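Local coordinates for protein omega transaminase (Pseudomonas sp., PDB 5LHA) that probably catalyses the reversible transfer of amino groups between amine donors and carbonyl acceptors, using pyridoxal phosphate, which cycles through its pyridoxamine phosphate form, at residues Q53-G58 with E415-G420; Q223-L228 with H257-I262; P286-L291 with T305-R310; A389-S394 with I426-I431. All blocks are in the same frame, centred on the assembly; numbering follows the deposited sequence.

Interaction 1: residues Q53-G58 with E415-G420; sequences QRMLDG and EARRAG
The carbonyl of Gly-420 presses against the backbone of Met-55 and Leu-56, and nearly all the tight packing here converges on that one oxygen. Leu-56 N donates to Gly-420 O over 2.7 Å with an N-H...O angle of 154°, approaching from a position tilted out of the carbonyl plane. Met-55 CA lies 3.1 Å from the same Gly-420 O in a CA-H...O contact, and Met-55 CB is 3.5 Å from it, so backbone and side-chain carbons crowd round the hydrogen-bonded oxygen. The Leu-56 side chain is buried, packing on Leu-445 and Met-446 of helix 440-457. Gly-420 ends helix 408-418 in a Schellman motif, its phi positive (100°) and its N bonded back to Arg-417 O at 2.6 Å, which is consistent with the way its carbonyl is turned to the strand. The chain then runs on into strand 421-426, the parallel neighbour of strand 54-57 in the mixed sheet, and Leu-56 also bonds through its backbone to Leu-422. The other side of the contact is looser. Met-55 CG sits between the backbone N and the carbonyl carbon (chi1 65°), and the chain bends on so that SD runs alongside the aliphatic part of Arg-417, 4.2 Å from its CG. Arg-417 is partly exposed. Arg-54, an exposed residue whose CB points away from Gly-420, offers merely its backbone O, 4.1 Å from Gly-420 CA.

Interaction 2: residues Q223-L228 with H257-I262; sequences QTIAAL and HGILLI
Leu-228 is gripped through both of its backbone polar atoms: its N donates to Leu-260 O at 2.8 Å, and its O accepts from Ile-262 N at 2.8 Å. This is a parallel ladder, with Ala-227 opposite Leu-260 and Leu-228 opposite Leu-261. It frays at the start, where Leu-260 N reaches Ala-226 O by a weak bond of 3.4 Å; that oxygen also receives Trp-139 NE1. On one face the small Ala-227 CB touches Leu-260 CB and Ile-262 CD1, the latter at 3.6 Å. On the opposite face Leu-228 and Leu-261 both hold CG anti to the backbone N (chi1 -177° and 179°), which sets them side by side, with Leu-228 CD2 3.5 Å from Leu-261 CD1. Ile-259 lays its CG2 against Ala-227 CA (3.8 Å), and its CD1 meets Ile-225 CG2 at 4.0 Å. Just before Ile-259, Gly-258 (positive phi) ends helix 246-256 in a Schellman motif, with Ile-259 N bonded to Cys-254 O. The contact closes the beta-alpha-beta unit 225-230, 246-256, 260-264: helix 124-141 covers the Leu-260 and Ile-262 face, helix 202-220 packs on Leu-228 and Ile-259, and strand 149-153 continues the sheet beyond 225-230.

Interaction 3: residues P286-L291 with T305-R310; sequences PDILCL and TLFNQR
Asp-287 carries CG anti to its carbonyl carbon (chi1 -65°) and Asn-308 carries CG between backbone N and carbonyl carbon (chi1 61°), so the two side chains run side by side. Asn-308 ND2 gives Asp-287 OD1 a hydrogen bond of 3.2 Å on the anti side of the carboxylate, somewhat out of its plane, with the two flat groups turned 88° apart. The extended chain of Arg-310 brings NH1 to the same OD1, a salt bridge of 3.4 Å with guanidinium and carboxylate planes steeply crossed; Arg-310 NH2 bonds Gly-258 O and its NE bonds Tyr-138 OH. Asn-308 is also the N-cap of helix 309-316, its OD1 accepting from Ile-311 N. Beyond this polar end the hairpin, whose connection contains Lys-293 of the cofactor pocket, is regular: Leu-289 and Leu-306 form a hydrogen-bonded antiparallel pair (Leu-289 N to Leu-306 O, 3.1 Å; Leu-306 N to Leu-289 O, 2.9 Å). On the face of Ile-288, Thr-305 and Phe-307, Ile-288 CG2 touches Thr-305 CG2 (3.6 Å) and its CG1 Phe-307 CD2 (4.0 Å); on the opposite, Leu-289 face Leu-291 CD1 meets Leu-306 CD1 at 3.9 Å. Asp-287 OD2 has its own partners, Leu-261 N and Arg-251. With two arginines and two N-H donors around it, this buried carboxylate is probably kept ionised, and it ties the start of helix 309-316, which follows the hairpin, to strand 260-264.

Interaction 4: residues A389-S394 with I426-I431; sequences ALDLVS and IGNKII
Strands 387-393 and 429-432 meet here as antiparallel neighbours in the mixed sheet that also holds strand 54-57, and a polar cluster closes the turn end of the pairing. The ladder evidence is direct: Leu-390 and Ile-430 form a hydrogen-bonded pair, with Leu-390 N to Ile-430 O at 2.9 Å and Ile-430 N to Leu-390 O at 3.0 Å. Leu-390 CD1 comes over Ile-430 CB (3.8 Å), while on the reverse face Ala-389 CB receives Ile-431 CD1 (3.7 Å). Past the ladder Leu-392 N bonds Asn-428 O at 3.0 Å. Asn-428, its CG wedged between N and carbonyl carbon (chi1 73°), turns its amide toward Asp-391 and Leu-392. There ND2 faces both Leu-392 O and Asp-391 OD1; the modelled bond to Leu-392 O is so short that its length is doubtful, and the one to OD1 is weak. Asn-428 OD1 accepts from Lys-429 NZ at 2.7 Å. Lys-429 runs alongside Asp-391 with CE 3.6 Å from Asp-391 OD2, but its charge stays beyond salt-bridge range; that oxygen is instead bound by Arg-194 and Arg-382. Gly-427, at positive phi, allows the type II' turn from Ile-426 to Lys-429, and the paired backbone bonds of those two residues mark the tight two-residue beta hairpin that joins strands 421-426 and 429-432.

Two sheets organise the four contacts. Interactions 2 and 3, in series along the chain, share the mixed sheet whose strands 260-264 and 288-291 are neighbours; their centres lie 13 Å apart, and Leu-261 O stands 2.7 Å from Asp-287 N. Interactions 1 and 4 both reach the other sheet, with centres 18 Å apart and segments that alternate in sequence, so strand 54-57 joins C-terminal strands. Both 2 and 3 nest inside the loop closed by interaction 1, yet lie across the chain's centre, 44 and 38 Å away between centres. This is consistent with the fold type I architecture, in which the large-domain sheet of interactions 2 and 3 carries the cofactor pocket and the other sheet lies in a second domain.

Interaction 1: residues Q53-G58 with E415-G420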
loop_
_atom_site.group_PDB
_atom_site.type_symbol
_atom_site.label_atom_id
_atom_site.label_comp_id
_atom_site.label_asym_id
_atom_site.label_seq_id
_atom_site.Cartn_x
_atom_site.Cartn_y
_atom_site.Cartn_z
ATOM N N GLN A 53 26.359 43.427 -2.261
ATOM C CA GLN A 53 27.419 42.711 -1.561
ATOM C C GLN A 53 27.787 41.449 -2.334
ATOM O O GLN A 53 26.908 40.715 -2.793
ATOM C CB GLN A 53 26.985 42.366 -0.137
ATOM C CG GLN A 53 26.564 43.563 0.697
ATOM C CD GLN A 53 27.746 44.409 1.141
ATOM O OE1 GLN A 53 28.722 43.883 1.678
ATOM N NE2 GLN A 53 27.669 45.723 0.913
ATOM N N ARG A 54 29.087 41.212 -2.483
ATOM C CA ARG A 54 29.625 40.140 -3.311
ATOM C C ARG A 54 30.156 39.014 -2.436
ATOM O O ARG A 54 30.823 39.262 -1.426
ATOM C CB ARG A 54 30.742 40.678 -4.209
ATOM C CG ARG A 54 31.609 39.625 -4.890
ATOM C CD ARG A 54 32.685 40.297 -5.747
ATOM N NE ARG A 54 33.859 40.681 -4.965
ATOM C CZ ARG A 54 35.101 40.279 -5.227
ATOM N NH1 ARG A 54 35.341 39.487 -6.265
ATOM N NH2 ARG A 54 36.104 40.675 -4.454
ATOM N N MET A 55 29.853 37.771 -2.819
ATOM C CA MET A 55 30.279 36.622 -2.034
ATOM C C MET A 55 30.663 35.469 -2.950
ATOM O O MET A 55 30.043 35.257 -3.998
ATOM C CB MET A 55 29.164 36.198 -1.054
ATOM C CG MET A 55 27.896 35.679 -1.726
ATOM S SD MET A 55 26.357 36.230 -0.937
ATOM C CE MET A 55 26.013 37.731 -1.860
ATOM N N LEU A 56 31.689 34.724 -2.547
ATOM C CA LEU A 56 32.033 33.509 -3.265
ATOM C C LEU A 56 30.892 32.515 -3.124
ATOM O O LEU A 56 30.363 32.305 -2.031
ATOM C CB LEU A 56 33.335 32.914 -2.725
ATOM C CG LEU A 56 33.968 31.775 -3.532
ATOM C CD1 LEU A 56 34.325 32.225 -4.937
ATOM C CD2 LEU A 56 35.198 31.219 -2.832
ATOM N N ASP A 57 30.532 31.882 -4.235
ATOM C CA ASP A 57 29.389 30.972 -4.258
ATOM C C ASP A 57 29.854 29.592 -3.803
ATOM O O ASP A 57 30.017 28.655 -4.589
ATOM C CB ASP A 57 28.767 30.917 -5.645
ATOM C CG ASP A 57 27.460 30.159 -5.656
ATOM O OD1 ASP A 57 26.968 29.825 -4.567
ATOM O OD2 ASP A 57 26.938 29.874 -6.744
ATOM N N GLY A 58 30.066 29.473 -2.496
ATOM C CA GLY A 58 30.520 28.222 -1.907
ATOM C C GLY A 58 29.531 27.079 -1.995
ATOM O O GLY A 58 29.901 25.946 -1.668
ATOM N N GLU A 415 27.528 34.469 9.336
ATOM C CA GLU A 415 28.786 35.167 9.571
ATOM C C GLU A 415 29.802 34.833 8.486
ATOM O O GLU A 415 30.606 35.688 8.095
ATOM C CB GLU A 415 29.335 34.830 10.957
ATOM C CG GLU A 415 30.514 35.701 11.337
ATOM C CD GLU A 415 30.119 37.151 11.590
ATOM O OE1 GLU A 415 28.907 37.438 11.726
ATOM O OE2 GLU A 415 31.020 38.018 11.596
ATOM N N ALA A 416 29.793 33.587 8.008
ATOM C CA ALA A 416 30.579 33.226 6.833
ATOM C C ALA A 416 30.215 34.090 5.630
ATOM O O ALA A 416 31.096 34.516 4.877
ATOM C CB ALA A 416 30.379 31.745 6.506
ATOM N N ARG A 417 28.918 34.313 5.406
ATOM C CA ARG A 417 28.480 35.157 4.297
ATOM C C ARG A 417 28.976 36.587 4.465
ATOM O O ARG A 417 29.517 37.185 3.528
ATOM C CB ARG A 417 26.953 35.130 4.191
ATOM C CG ARG A 417 26.352 36.161 3.250
ATOM C CD ARG A 417 24.835 36.055 3.250
ATOM N NE ARG A 417 24.271 36.391 4.555
ATOM C CZ ARG A 417 24.054 37.632 4.977
ATOM N NH1 ARG A 417 24.345 38.659 4.196
ATOM N NH2 ARG A 417 23.542 37.856 6.181
ATOM N N ARG A 418 28.801 37.152 5.664
ATOM C CA ARG A 418 29.299 38.496 5.925
ATOM C C ARG A 418 30.789 38.592 5.643
ATOM O O ARG A 418 31.279 39.652 5.238
ATOM C CB ARG A 418 28.988 38.902 7.366
ATOM C CG ARG A 418 27.505 39.144 7.613
ATOM C CD ARG A 418 27.224 39.699 9.006
ATOM N NE ARG A 418 25.825 39.476 9.361
ATOM C CZ ARG A 418 25.395 38.445 10.082
ATOM N NH1 ARG A 418 26.256 37.551 10.554
ATOM N NH2 ARG A 418 24.101 38.311 10.339
ATOM N N ALA A 419 31.520 37.492 5.832
ATOM C CA ALA A 419 32.930 37.426 5.476
ATOM C C ALA A 419 33.149 37.121 3.998
ATOM O O ALA A 419 34.303 36.957 3.584
ATOM C CB ALA A 419 33.643 36.373 6.330
ATOM N N GLY A 420 32.083 37.046 3.202
ATOM C CA GLY A 420 32.200 36.987 1.759
ATOM C C GLY A 420 32.061 35.623 1.118
ATOM O O GLY A 420 32.436 35.474 -0.048
#

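Interaction 2: residues Q223-L228 with H257-I262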
loop_
_atom_site.group_PDB
_atom_site.type_symbol
_atom_site.label_atom_id
_atom_site.label_comp_id
_atom_site.label_asym_id
_atom_site.label_seq_id
_atom_site.Cartn_x
_atom_site.Cartn_y
_atom_site.Cartn_z
ATOM N N GLN A 223 13.537 -12.637 -4.973
ATOM C CA GLN A 223 12.586 -12.620 -6.075
ATOM C C GLN A 223 11.543 -11.510 -5.975
ATOM O O GLN A 223 10.770 -11.334 -6.920
ATOM C CB GLN A 223 11.894 -13.980 -6.191
ATOM C CG GLN A 223 10.989 -14.356 -5.021
ATOM C CD GLN A 223 11.736 -14.956 -3.832
ATOM O OE1 GLN A 223 12.966 -14.958 -3.788
ATOM N NE2 GLN A 223 10.983 -15.451 -2.853
ATOM N N THR A 224 11.483 -10.766 -4.875
ATOM C CA THR A 224 10.550 -9.647 -4.763
ATOM C C THR A 224 11.201 -8.276 -4.946
ATOM O O THR A 224 10.495 -7.264 -4.919
ATOM C CB THR A 224 9.830 -9.689 -3.408
ATOM O OG1 THR A 224 10.776 -9.489 -2.347
ATOM C CG2 THR A 224 9.128 -11.015 -3.224
ATOM N N ILE A 225 12.508 -8.212 -5.167
ATOM C CA ILE A 225 13.257 -6.961 -5.090
ATOM C C ILE A 225 13.643 -6.510 -6.496
ATOM O O ILE A 225 14.317 -7.241 -7.236
ATOM C CB ILE A 225 14.489 -7.114 -4.185
ATOM C CG1 ILE A 225 14.049 -7.615 -2.803
ATOM C CG2 ILE A 225 15.215 -5.787 -4.056
ATOM C CD1 ILE A 225 15.184 -7.991 -1.887
ATOM N N ALA A 226 13.212 -5.301 -6.864
ATOM C CA ALA A 226 13.474 -4.770 -8.201
ATOM C C ALA A 226 14.840 -4.098 -8.290
ATOM O O ALA A 226 15.608 -4.368 -9.221
ATOM C CB ALA A 226 12.373 -3.787 -8.604
ATOM N N ALA A 227 15.170 -3.227 -7.334
ATOM C CA ALA A 227 16.412 -2.480 -7.453
ATOM C C ALA A 227 16.861 -1.969 -6.093
ATOM O O ALA A 227 16.076 -1.877 -5.144
ATOM C CB ALA A 227 16.268 -1.324 -8.441
ATOM N N LEU A 228 18.158 -1.680 -6.014
ATOM C CA LEU A 228 18.774 -0.949 -4.916
ATOM C C LEU A 228 19.295 0.377 -5.454
ATOM O O LEU A 228 19.999 0.401 -6.468
ATOM C CB LEU A 228 19.918 -1.761 -4.296
ATOM C CG LEU A 228 20.694 -1.256 -3.074
ATOM C CD1 LEU A 228 21.243 -2.447 -2.303
ATOM C CD2 LEU A 228 21.833 -0.332 -3.451
ATOM N N HIS A 257 21.909 -11.825 -6.699
ATOM C CA HIS A 257 20.455 -11.927 -6.720
ATOM C C HIS A 257 19.832 -11.265 -7.941
ATOM O O HIS A 257 18.605 -11.115 -7.995
ATOM C CB HIS A 257 19.897 -11.342 -5.422
ATOM C CG HIS A 257 20.505 -11.956 -4.202
ATOM N ND1 HIS A 257 21.588 -11.399 -3.555
ATOM C CD2 HIS A 257 20.224 -13.107 -3.545
ATOM C CE1 HIS A 257 21.928 -12.165 -2.534
ATOM N NE2 HIS A 257 21.118 -13.208 -2.506
ATOM N N GLY A 258 20.645 -10.837 -8.904
ATOM C CA GLY A 258 20.161 -10.165 -10.092
ATOM C C GLY A 258 19.530 -8.816 -9.856
ATOM O O GLY A 258 18.921 -8.267 -10.780
ATOM N N ILE A 259 19.684 -8.254 -8.655
ATOM C CA ILE A 259 19.048 -6.990 -8.310
ATOM C C ILE A 259 19.725 -5.860 -9.065
ATOM O O ILE A 259 20.957 -5.813 -9.175
ATOM C CB ILE A 259 19.124 -6.774 -6.790
ATOM C CG1 ILE A 259 18.286 -7.844 -6.081
ATOM C CG2 ILE A 259 18.728 -5.335 -6.405
ATOM C CD1 ILE A 259 18.568 -7.974 -4.606
ATOM N N LEU A 260 18.922 -4.951 -9.611
ATOM C CA LEU A 260 19.464 -3.824 -10.352
ATOM C C LEU A 260 20.064 -2.808 -9.393
ATOM O O LEU A 260 19.454 -2.453 -8.377
ATOM C CB LEU A 260 18.378 -3.156 -11.190
ATOM C CG LEU A 260 17.620 -4.023 -12.189
ATOM C CD1 LEU A 260 16.471 -3.216 -12.766
ATOM C CD2 LEU A 260 18.549 -4.511 -13.292
ATOM N N LEU A 261 21.246 -2.305 -9.740
ATOM C CA LEU A 261 21.934 -1.309 -8.925
ATOM C C LEU A 261 21.798 0.040 -9.615
ATOM O O LEU A 261 22.317 0.235 -10.719
ATOM C CB LEU A 261 23.394 -1.699 -8.705
ATOM C CG LEU A 261 24.218 -0.711 -7.878
ATOM C CD1 LEU A 261 23.583 -0.461 -6.516
ATOM C CD2 LEU A 261 25.637 -1.233 -7.717
ATOM N N ILE A 262 21.077 0.952 -8.967
ATOM C CA ILE A 262 20.862 2.310 -9.453
ATOM C C ILE A 262 21.822 3.243 -8.741
ATOM O O ILE A 262 21.753 3.399 -7.519
ATOM C CB ILE A 262 19.413 2.774 -9.235
ATOM C CG1 ILE A 262 18.426 1.835 -9.927
ATOM C CG2 ILE A 262 19.244 4.195 -9.716
ATOM C CD1 ILE A 262 17.015 2.056 -9.496
#

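Interaction 3: residues P286-L291 with T305-R310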
loop_
_atom_site.group_PDB
_atom_site.type_symbol
_atom_site.label_atom_id
_atom_site.label_comp_id
_atom_site.label_asym_id
_atom_site.label_seq_id
_atom_site.Cartn_x
_atom_site.Cartn_y
_atom_site.Cartn_z
ATOM N N PRO A 286 27.197 0.455 -12.309
ATOM C CA PRO A 286 25.811 0.178 -11.922
ATOM C C PRO A 286 24.968 -0.164 -13.145
ATOM O O PRO A 286 25.412 -0.077 -14.284
ATOM C CB PRO A 286 25.359 1.489 -11.278
ATOM C CG PRO A 286 26.188 2.528 -11.957
ATOM C CD PRO A 286 27.519 1.889 -12.256
ATOM N N ASP A 287 23.731 -0.586 -12.885
ATOM C CA ASP A 287 22.823 -0.906 -13.979
ATOM C C ASP A 287 22.150 0.339 -14.546
ATOM O O ASP A 287 21.857 0.381 -15.746
ATOM C CB ASP A 287 21.755 -1.911 -13.514
ATOM C CG ASP A 287 22.341 -3.266 -13.131
ATOM O OD1 ASP A 287 22.653 -4.059 -14.043
ATOM O OD2 ASP A 287 22.484 -3.544 -11.925
ATOM N N ILE A 288 21.891 1.349 -13.708
ATOM C CA ILE A 288 21.180 2.568 -14.091
ATOM C C ILE A 288 21.908 3.780 -13.516
ATOM O O ILE A 288 22.415 3.728 -12.390
ATOM C CB ILE A 288 19.713 2.544 -13.600
ATOM C CG1 ILE A 288 18.964 1.351 -14.196
ATOM C CG2 ILE A 288 19.003 3.857 -13.946
ATOM C CD1 ILE A 288 17.587 1.155 -13.624
ATOM N N LEU A 289 21.976 4.862 -14.300
ATOM C CA LEU A 289 22.498 6.155 -13.857
ATOM C C LEU A 289 21.382 7.187 -13.836
ATOM O O LEU A 289 20.606 7.273 -14.792
ATOM C CB LEU A 289 23.608 6.666 -14.774
ATOM C CG LEU A 289 24.857 5.806 -14.884
ATOM C CD1 LEU A 289 25.818 6.440 -15.890
ATOM C CD2 LEU A 289 25.500 5.650 -13.511
ATOM N N CYS A 290 21.308 7.959 -12.747
ATOM C CA CYS A 290 20.429 9.123 -12.621
ATOM C C CYS A 290 21.260 10.407 -12.603
ATOM O O CYS A 290 22.125 10.576 -11.735
ATOM C CB CYS A 290 19.573 9.022 -11.356
ATOM S SG CYS A 290 18.492 7.570 -11.235
ATOM N N LEU A 291 20.983 11.319 -13.543
ATOM C CA LEU A 291 21.759 12.549 -13.700
ATOM C C LEU A 291 20.881 13.792 -13.798
ATOM O O LEU A 291 19.783 13.767 -14.362
ATOM C CB LEU A 291 22.650 12.501 -14.944
ATOM C CG LEU A 291 23.671 11.377 -15.033
ATOM C CD1 LEU A 291 24.051 11.167 -16.484
ATOM C CD2 LEU A 291 24.884 11.727 -14.188
ATOM N N THR A 305 18.076 9.712 -17.284
ATOM C CA THR A 305 18.247 8.371 -16.748
ATOM C C THR A 305 18.805 7.487 -17.854
ATOM O O THR A 305 18.188 7.360 -18.915
ATOM C CB THR A 305 16.917 7.825 -16.245
ATOM O OG1 THR A 305 16.292 8.823 -15.435
ATOM C CG2 THR A 305 17.142 6.562 -15.392
ATOM N N LEU A 306 19.969 6.892 -17.615
ATOM C CA LEU A 306 20.600 5.997 -18.582
ATOM C C LEU A 306 20.423 4.557 -18.137
ATOM O O LEU A 306 20.480 4.258 -16.945
ATOM C CB LEU A 306 22.093 6.291 -18.745
ATOM C CG LEU A 306 22.508 7.497 -19.600
ATOM C CD1 LEU A 306 22.187 8.803 -18.890
ATOM C CD2 LEU A 306 23.984 7.424 -19.953
ATOM N N PHE A 307 20.231 3.668 -19.108
ATOM C CA PHE A 307 20.006 2.250 -18.870
ATOM C C PHE A 307 21.028 1.450 -19.656
ATOM O O PHE A 307 21.348 1.788 -20.798
ATOM C CB PHE A 307 18.583 1.847 -19.268
ATOM C CG PHE A 307 17.519 2.681 -18.600
ATOM C CD1 PHE A 307 17.166 3.922 -19.103
ATOM C CD2 PHE A 307 16.883 2.220 -17.455
ATOM C CE1 PHE A 307 16.200 4.699 -18.474
ATOM C CE2 PHE A 307 15.911 2.992 -16.821
ATOM C CZ PHE A 307 15.569 4.226 -17.333
ATOM N N ASN A 308 21.547 0.396 -19.037
ATOM C CA ASN A 308 22.575 -0.384 -19.699
ATOM C C ASN A 308 21.948 -1.340 -20.716
ATOM O O ASN A 308 20.724 -1.452 -20.831
ATOM C CB ASN A 308 23.439 -1.107 -18.659
ATOM C CG ASN A 308 22.652 -2.091 -17.799
ATOM O OD1 ASN A 308 21.474 -2.333 -18.025
ATOM N ND2 ASN A 308 23.310 -2.644 -16.791
ATOM N N GLN A 309 22.821 -2.016 -21.474
ATOM C CA GLN A 309 22.379 -2.916 -22.536
ATOM C C GLN A 309 21.504 -4.035 -21.988
ATOM O O GLN A 309 20.512 -4.416 -22.617
ATOM C CB GLN A 309 23.590 -3.500 -23.264
ATOM C CG GLN A 309 23.294 -4.110 -24.632
ATOM C CD GLN A 309 23.119 -3.078 -25.734
ATOM O OE1 GLN A 309 24.013 -2.268 -25.988
ATOM N NE2 GLN A 309 21.971 -3.112 -26.406
ATOM N N ARG A 310 21.875 -4.594 -20.834
ATOM C CA ARG A 310 21.057 -5.609 -20.176
ATOM C C ARG A 310 19.592 -5.186 -20.095
ATOM O O ARG A 310 18.701 -5.861 -20.623
ATOM C CB ARG A 310 21.614 -5.886 -18.778
ATOM C CG ARG A 310 20.730 -6.763 -17.912
ATOM C CD ARG A 310 21.142 -6.683 -16.450
ATOM N NE ARG A 310 20.191 -7.366 -15.570
ATOM C CZ ARG A 310 20.395 -7.620 -14.278
ATOM N NH1 ARG A 310 21.526 -7.260 -13.687
ATOM N NH2 ARG A 310 19.460 -8.241 -13.571
#

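Interaction 4: residues A389-S394 with I426-I431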
loop_
_atom_site.group_PDB
_atom_site.type_symbol
_atom_site.label_atom_id
_atom_site.label_comp_id
_atom_site.label_asym_id
_atom_site.label_seq_id
_atom_site.Cartn_x
_atom_site.Cartn_y
_atom_site.Cartn_z
ATOM N N ALA A 389 31.371 18.364 4.182
ATOM C CA ALA A 389 30.449 18.723 5.251
ATOM C C ALA A 389 31.205 18.892 6.557
ATOM O O ALA A 389 32.091 18.097 6.890
ATOM C CB ALA A 389 29.351 17.676 5.434
ATOM N N LEU A 390 30.845 19.936 7.294
ATOM C CA LEU A 390 31.325 20.151 8.649
ATOM C C LEU A 390 30.217 19.709 9.594
ATOM O O LEU A 390 29.104 20.235 9.535
ATOM C CB LEU A 390 31.697 21.619 8.869
ATOM C CG LEU A 390 32.745 22.232 7.925
ATOM C CD1 LEU A 390 32.063 22.902 6.741
ATOM C CD2 LEU A 390 33.642 23.233 8.653
ATOM N N ASP A 391 30.497 18.718 10.421
ATOM C CA ASP A 391 29.474 18.134 11.283
ATOM C C ASP A 391 29.547 18.765 12.678
ATOM O O ASP A 391 30.480 18.504 13.446
ATOM C CB ASP A 391 29.627 16.617 11.333
ATOM C CG ASP A 391 28.356 15.934 11.764
ATOM O OD1 ASP A 391 27.686 16.454 12.688
ATOM O OD2 ASP A 391 28.005 14.903 11.142
ATOM N N LEU A 392 28.540 19.565 13.018
ATOM C CA LEU A 392 28.523 20.279 14.284
ATOM C C LEU A 392 27.774 19.443 15.315
ATOM O O LEU A 392 26.673 18.949 15.049
ATOM C CB LEU A 392 27.873 21.658 14.136
ATOM C CG LEU A 392 28.359 22.623 13.043
ATOM C CD1 LEU A 392 27.545 23.908 13.080
ATOM C CD2 LEU A 392 29.858 22.939 13.141
ATOM N N VAL A 393 28.393 19.264 16.479
ATOM C CA VAL A 393 27.858 18.441 17.550
ATOM C C VAL A 393 27.810 19.265 18.825
ATOM O O VAL A 393 28.515 20.266 18.979
ATOM C CB VAL A 393 28.695 17.167 17.772
ATOM C CG1 VAL A 393 28.806 16.391 16.485
ATOM C CG2 VAL A 393 30.076 17.535 18.302
ATOM N N SER A 394 26.952 18.832 19.747
ATOM C CA SER A 394 26.932 19.405 21.086
ATOM C C SER A 394 27.924 18.730 22.020
ATOM O O SER A 394 28.329 19.339 23.021
ATOM C CB SER A 394 25.519 19.320 21.675
ATOM O OG SER A 394 24.921 18.064 21.401
ATOM N N ILE A 426 22.459 22.565 6.487
ATOM C CA ILE A 426 21.414 21.547 6.447
ATOM C C ILE A 426 21.458 20.821 7.783
ATOM O O ILE A 426 22.408 20.074 8.054
ATOM C CB ILE A 426 21.600 20.553 5.295
ATOM C CG1 ILE A 426 21.746 21.276 3.964
ATOM C CG2 ILE A 426 20.431 19.600 5.236
ATOM C CD1 ILE A 426 22.074 20.345 2.843
ATOM N N GLY A 427 20.432 21.013 8.602
ATOM C CA GLY A 427 20.442 20.425 9.933
ATOM C C GLY A 427 21.612 20.951 10.750
ATOM O O GLY A 427 21.784 22.163 10.931
ATOM N N ASN A 428 22.469 20.041 11.215
ATOM C CA ASN A 428 23.599 20.408 12.057
ATOM C C ASN A 428 24.904 20.466 11.276
ATOM O O ASN A 428 25.978 20.536 11.884
ATOM C CB ASN A 428 23.737 19.421 13.214
ATOM C CG ASN A 428 24.269 18.078 12.767
ATOM O OD1 ASN A 428 23.643 17.378 11.976
ATOM N ND2 ASN A 428 25.432 17.706 13.283
ATOM N N LYS A 429 24.831 20.470 9.946
ATOM C CA LYS A 429 26.000 20.333 9.092
ATOM C C LYS A 429 26.075 21.490 8.104
ATOM O O LYS A 429 25.065 21.869 7.499
ATOM C CB LYS A 429 25.944 19.005 8.325
ATOM C CG LYS A 429 25.553 17.810 9.188
ATOM C CD LYS A 429 25.463 16.526 8.380
ATOM C CE LYS A 429 25.020 15.365 9.253
ATOM N NZ LYS A 429 23.701 15.646 9.898
ATOM N N ILE A 430 27.277 22.037 7.932
ATOM C CA ILE A 430 27.538 23.060 6.921
ATOM C C ILE A 430 28.046 22.361 5.668
ATOM O O ILE A 430 29.046 21.633 5.714
ATOM C CB ILE A 430 28.559 24.102 7.408
ATOM C CG1 ILE A 430 28.215 24.654 8.793
ATOM C CG2 ILE A 430 28.651 25.246 6.409
ATOM C CD1 ILE A 430 27.103 25.683 8.790
ATOM N N ILE A 431 27.357 22.573 4.547
ATOM C CA ILE A 431 27.729 21.974 3.270
ATOM C C ILE A 431 28.538 22.981 2.460
ATOM O O ILE A 431 28.130 24.140 2.304
ATOM C CB ILE A 431 26.490 21.510 2.480
ATOM C CG1 ILE A 431 25.680 20.475 3.269
ATOM C CG2 ILE A 431 26.887 20.987 1.111
ATOM C CD1 ILE A 431 26.504 19.397 3.924
#